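Local coordinates for adhesion and penetration protein autotransporter (Haemophilus influenzae, PDB 3SYJ) that promotes adherence to and invasion of host cells and bacterial aggregation through its secreted passenger domain, and is probably also a serine protease, at residues D8-Y11 / Y12-A16; S257-D260 / E261-R265. All coordinates share one frame; numbering follows the deposited sequence.

Both contacts are local turns of alpha helix, interaction 1 in the peptidase S6 region and interaction 2 where the chain passes from the protease-like strands to the beta-helix. From the N terminus, the chain passes strand 2-4 and enters helix 9-17, where interaction 1 forms between consecutive segments. The strands of the protease-like region follow, and only after strand 249-253 does helix 256-266 bring interaction 2, just before strand 269-272 opens the parallel sheet of the beta-helix. The two neither nest nor cross and encircle no long loop; the nearest atoms of interactions 1 and 2 lie about 22 Å apart. Residues 8-16 pack against strands 151-155 and 179-182, residues 257-265 against strand 61-64.

Interaction 1 (D8-Y11 / Y12-A16); sequences DYQY and YRDFA
Gln10 and Asp14 face each other one turn apart on helix 9-17, an i to i+4 amide-carboxylate pair close to the start of the peptidase S6 region. The side chain of Gln10 leaves the backbone with CG anti to N (chi1 -162°), which swings it along the helix toward Asp14. Beyond CB, Gln10 CG lies 3.6 Å from Asp14 OD2. The chain then bends at chi2 (66°), bringing CD 3.9 Å from Asp14 OD1 and delivering NE2 to that same oxygen at 2.9 Å. The N-H points almost straight at Asp14 OD1, which lies in the amide plane of Gln10, yet the amide reaches this oxygen from above the carboxylate plane, the two flat groups being turned 58° apart. Beneath this bridge the backbone makes the equivalent link, Asp14 N to Gln10 O at 2.8 Å.

The carboxylate is held from outside the helix as well: Ala597 N binds OD1 and His596 ND1 binds OD2, while Ala597 O takes a hydrogen bond from Gln10 NE2. A buried charge is thus met by three donors, which probably stabilises its ionised form, and the helix is joined to a loop several hundred residues further along the chain.

On another side, the Tyr9 ring and the Arg13 chain meet obliquely, with Arg13 CG 4.2 Å from Tyr9 CD2. The Tyr9 hydroxyl is hydrogen-bonded to Tyr177 OH, and Trp161 meets the ring edge-to-face. Tyr9 O accepts Arg13 N at 3.2 Å and Tyr12 N in a weaker bond. That carbonyl oxygen also sits at the edge of the Tyr12 ring, in its plane, 3.8 Å from Tyr12 CD2.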
# COMPACT_ATOMS: atom_id res chain seq x y z
N ASP A 8 -58.18 -5.34 2.46
CA ASP A 8 -57.77 -4.54 3.61
C ASP A 8 -58.26 -3.11 3.48
O ASP A 8 -58.07 -2.48 2.44
CB ASP A 8 -56.25 -4.50 3.75
CG ASP A 8 -55.68 -5.80 4.25
OD1 ASP A 8 -56.43 -6.60 4.85
OD2 ASP A 8 -54.47 -6.02 4.05
N TYR A 9 -58.89 -2.61 4.54
CA TYR A 9 -59.38 -1.24 4.55
C TYR A 9 -58.21 -0.28 4.35
O TYR A 9 -58.38 0.80 3.79
CB TYR A 9 -60.06 -0.93 5.88
CG TYR A 9 -61.07 0.19 5.84
CD1 TYR A 9 -62.04 0.26 4.84
CD2 TYR A 9 -61.08 1.17 6.82
CE1 TYR A 9 -62.98 1.29 4.81
CE2 TYR A 9 -62.01 2.20 6.80
CZ TYR A 9 -62.95 2.25 5.81
OH TYR A 9 -63.86 3.28 5.81
N GLN A 10 -57.02 -0.69 4.79
CA GLN A 10 -55.84 0.17 4.68
C GLN A 10 -55.60 0.68 3.26
O GLN A 10 -55.17 1.82 3.09
CB GLN A 10 -54.59 -0.53 5.22
CG GLN A 10 -53.46 0.44 5.54
CD GLN A 10 -53.80 1.39 6.69
OE1 GLN A 10 -54.37 0.98 7.70
NE2 GLN A 10 -53.44 2.67 6.53
N TYR A 11 -55.87 -0.15 2.26
CA TYR A 11 -55.68 0.27 0.87
C TYR A 11 -56.45 1.55 0.58
O TYR A 11 -55.92 2.51 0.03
CB TYR A 11 -56.15 -0.81 -0.11
CG TYR A 11 -55.16 -1.92 -0.34
CD1 TYR A 11 -54.05 -1.74 -1.16
CD2 TYR A 11 -55.36 -3.17 0.24
CE1 TYR A 11 -53.16 -2.78 -1.38
CE2 TYR A 11 -54.48 -4.21 0.03
CZ TYR A 11 -53.38 -4.01 -0.78
OH TYR A 11 -52.51 -5.05 -0.98
N TYR A 12 -57.71 1.57 0.96
CA TYR A 12 -58.56 2.70 0.68
C TYR A 12 -58.17 3.93 1.48
O TYR A 12 -58.38 5.06 1.05
CB TYR A 12 -60.00 2.32 0.99
CG TYR A 12 -60.52 1.13 0.22
CD1 TYR A 12 -61.05 1.28 -1.06
CD2 TYR A 12 -60.50 -0.14 0.77
CE1 TYR A 12 -61.54 0.20 -1.77
CE2 TYR A 12 -60.99 -1.23 0.08
CZ TYR A 12 -61.51 -1.06 -1.19
OH TYR A 12 -62.00 -2.15 -1.88
N ARG A 13 -57.62 3.71 2.67
CA ARG A 13 -57.19 4.83 3.49
C ARG A 13 -55.89 5.41 2.93
O ARG A 13 -55.77 6.62 2.76
CB ARG A 13 -57.00 4.40 4.94
CG ARG A 13 -58.29 4.03 5.67
CD ARG A 13 -59.23 5.21 5.81
NE ARG A 13 -58.51 6.45 6.02
CZ ARG A 13 -57.95 6.81 7.17
NH1 ARG A 13 -58.07 5.99 8.20
NH2 ARG A 13 -57.29 7.95 7.29
N ASP A 14 -54.92 4.54 2.63
CA ASP A 14 -53.65 4.98 2.08
C ASP A 14 -53.86 5.71 0.75
O ASP A 14 -53.23 6.75 0.49
CB ASP A 14 -52.69 3.79 1.89
CG ASP A 14 -52.06 3.33 3.20
OD1 ASP A 14 -52.24 4.03 4.23
OD2 ASP A 14 -51.37 2.28 3.20
N PHE A 15 -54.75 5.17 -0.07
CA PHE A 15 -55.09 5.76 -1.36
C PHE A 15 -55.47 7.23 -1.19
O PHE A 15 -54.94 8.10 -1.87
CB PHE A 15 -56.25 4.97 -2.01
CG PHE A 15 -56.29 5.05 -3.51
CD1 PHE A 15 -55.58 4.14 -4.29
CD2 PHE A 15 -57.05 6.01 -4.16
CE1 PHE A 15 -55.62 4.20 -5.67
CE2 PHE A 15 -57.09 6.08 -5.54
CZ PHE A 15 -56.38 5.17 -6.30
N ALA A 16 -56.38 7.50 -0.24
CA ALA A 16 -56.89 8.86 -0.04
C ALA A 16 -55.82 9.81 0.50
O ALA A 16 -55.82 11.00 0.18
CB ALA A 16 -58.09 8.84 0.87

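Interaction 2 (S257-D260 / E261-R265); sequences SYFD and EIFER
Phe259 O receives the shortest backbone hydrogen bond of this helical turn, from Phe263 N at 2.9 Å, with Phe263 CB packed 3.5 Å from the same oxygen. The side chains of the two phenylalanines run side by side in the same direction. Each has CG anti to its amide nitrogen (172° and -167° for chi1), and their rings meet obliquely, planes 39° apart, with Phe259 CZ 3.8 Å from Phe263 CD1. Phe263 CB lies over one face of the Phe259 ring. Farther out, Tyr67 meets Phe259 edge-to-face, and both phenylalanines touch Glu64 of strand 61-64.

An aromatic-aliphatic pair, Tyr258 and Ile262, follows the same i to i+4 spacing. Ile262 extends CG1 over a face of the Tyr258 ring in a CH-pi contact, 4.3 Å from the centroid, and CD1 continues toward the hydroxyl end, 4.0 Å from Tyr258 CZ. The Tyr258 hydroxyl bonds to Asn102 O, and Tyr104 pairs with the ring edge-to-face.

Along the more exposed side, Glu264 N binds Asp260 O at 3.0 Å; the carboxylates of these two residues do not touch. With Phe259 and Ile262 buried and Glu264 exposed, helix 256-266 has an amphipathic character, a short alpha helix that follows the protease-like strands in sequence and precedes the beta-helix.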
# COMPACT_ATOMS: atom_id res chain seq x y z
N SER A 257 -66.64 26.90 -18.38
CA SER A 257 -67.11 28.18 -18.90
C SER A 257 -67.75 29.01 -17.81
O SER A 257 -67.64 30.24 -17.80
CB SER A 257 -68.11 27.98 -20.03
OG SER A 257 -67.45 27.91 -21.28
N TYR A 258 -68.45 28.34 -16.90
CA TYR A 258 -69.07 29.03 -15.78
C TYR A 258 -67.98 29.56 -14.87
O TYR A 258 -68.04 30.70 -14.41
CB TYR A 258 -69.98 28.08 -15.02
CG TYR A 258 -70.51 28.61 -13.71
CD1 TYR A 258 -71.40 29.67 -13.68
CD2 TYR A 258 -70.14 28.02 -12.51
CE1 TYR A 258 -71.91 30.14 -12.47
CE2 TYR A 258 -70.63 28.48 -11.31
CZ TYR A 258 -71.52 29.54 -11.29
OH TYR A 258 -72.01 30.00 -10.10
N PHE A 259 -66.97 28.74 -14.62
CA PHE A 259 -65.89 29.19 -13.76
C PHE A 259 -65.20 30.41 -14.34
O PHE A 259 -64.85 31.33 -13.61
CB PHE A 259 -64.86 28.10 -13.51
CG PHE A 259 -63.66 28.60 -12.79
CD1 PHE A 259 -63.71 28.86 -11.44
CD2 PHE A 259 -62.48 28.86 -13.48
CE1 PHE A 259 -62.61 29.34 -10.76
CE2 PHE A 259 -61.38 29.35 -12.81
CZ PHE A 259 -61.44 29.59 -11.45
N ASP A 260 -64.99 30.41 -15.66
CA ASP A 260 -64.36 31.54 -16.33
C ASP A 260 -65.15 32.82 -16.12
O ASP A 260 -64.57 33.89 -15.94
CB ASP A 260 -64.18 31.27 -17.83
CG ASP A 260 -63.06 30.28 -18.11
OD1 ASP A 260 -62.31 29.95 -17.17
OD2 ASP A 260 -62.92 29.85 -19.28
N GLU A 261 -66.48 32.72 -16.12
CA GLU A 261 -67.30 33.89 -15.87
C GLU A 261 -67.11 34.42 -14.45
O GLU A 261 -67.10 35.63 -14.23
CB GLU A 261 -68.78 33.59 -16.13
CG GLU A 261 -69.10 33.37 -17.59
CD GLU A 261 -70.53 32.93 -17.80
OE1 GLU A 261 -71.33 33.05 -16.85
OE2 GLU A 261 -70.86 32.46 -18.92
N ILE A 262 -66.97 33.52 -13.48
CA ILE A 262 -66.76 33.92 -12.10
C ILE A 262 -65.40 34.59 -11.97
O ILE A 262 -65.25 35.62 -11.34
CB ILE A 262 -66.78 32.70 -11.14
CG1 ILE A 262 -68.11 31.96 -11.22
CG2 ILE A 262 -66.46 33.13 -9.71
CD1 ILE A 262 -69.32 32.85 -11.13
N PHE A 263 -64.40 33.98 -12.60
CA PHE A 263 -63.03 34.45 -12.45
C PHE A 263 -62.86 35.85 -13.02
O PHE A 263 -62.28 36.71 -12.36
CB PHE A 263 -62.07 33.48 -13.13
CG PHE A 263 -60.63 33.70 -12.78
CD1 PHE A 263 -60.09 33.19 -11.61
CD2 PHE A 263 -59.80 34.42 -13.63
CE1 PHE A 263 -58.76 33.39 -11.30
CE2 PHE A 263 -58.47 34.62 -13.32
CZ PHE A 263 -57.95 34.10 -12.15
N GLU A 264 -63.36 36.06 -14.23
CA GLU A 264 -63.21 37.35 -14.92
C GLU A 264 -63.99 38.46 -14.21
O GLU A 264 -63.66 39.64 -14.34
CB GLU A 264 -63.65 37.24 -16.38
CG GLU A 264 -62.62 36.52 -17.26
CD GLU A 264 -63.21 35.97 -18.55
OE1 GLU A 264 -64.45 35.98 -18.71
OE2 GLU A 264 -62.42 35.53 -19.42
N ARG A 265 -65.01 38.06 -13.45
CA ARG A 265 -65.76 39.00 -12.64
C ARG A 265 -64.91 39.56 -11.49
O ARG A 265 -65.10 40.70 -11.07
CB ARG A 265 -67.01 38.30 -12.10
CG ARG A 265 -67.95 39.15 -11.27
CD ARG A 265 -69.19 38.32 -10.89
NE ARG A 265 -69.81 37.72 -12.06
CZ ARG A 265 -70.49 36.57 -12.06
NH1 ARG A 265 -70.64 35.89 -10.93
NH2 ARG A 265 -71.01 36.10 -13.18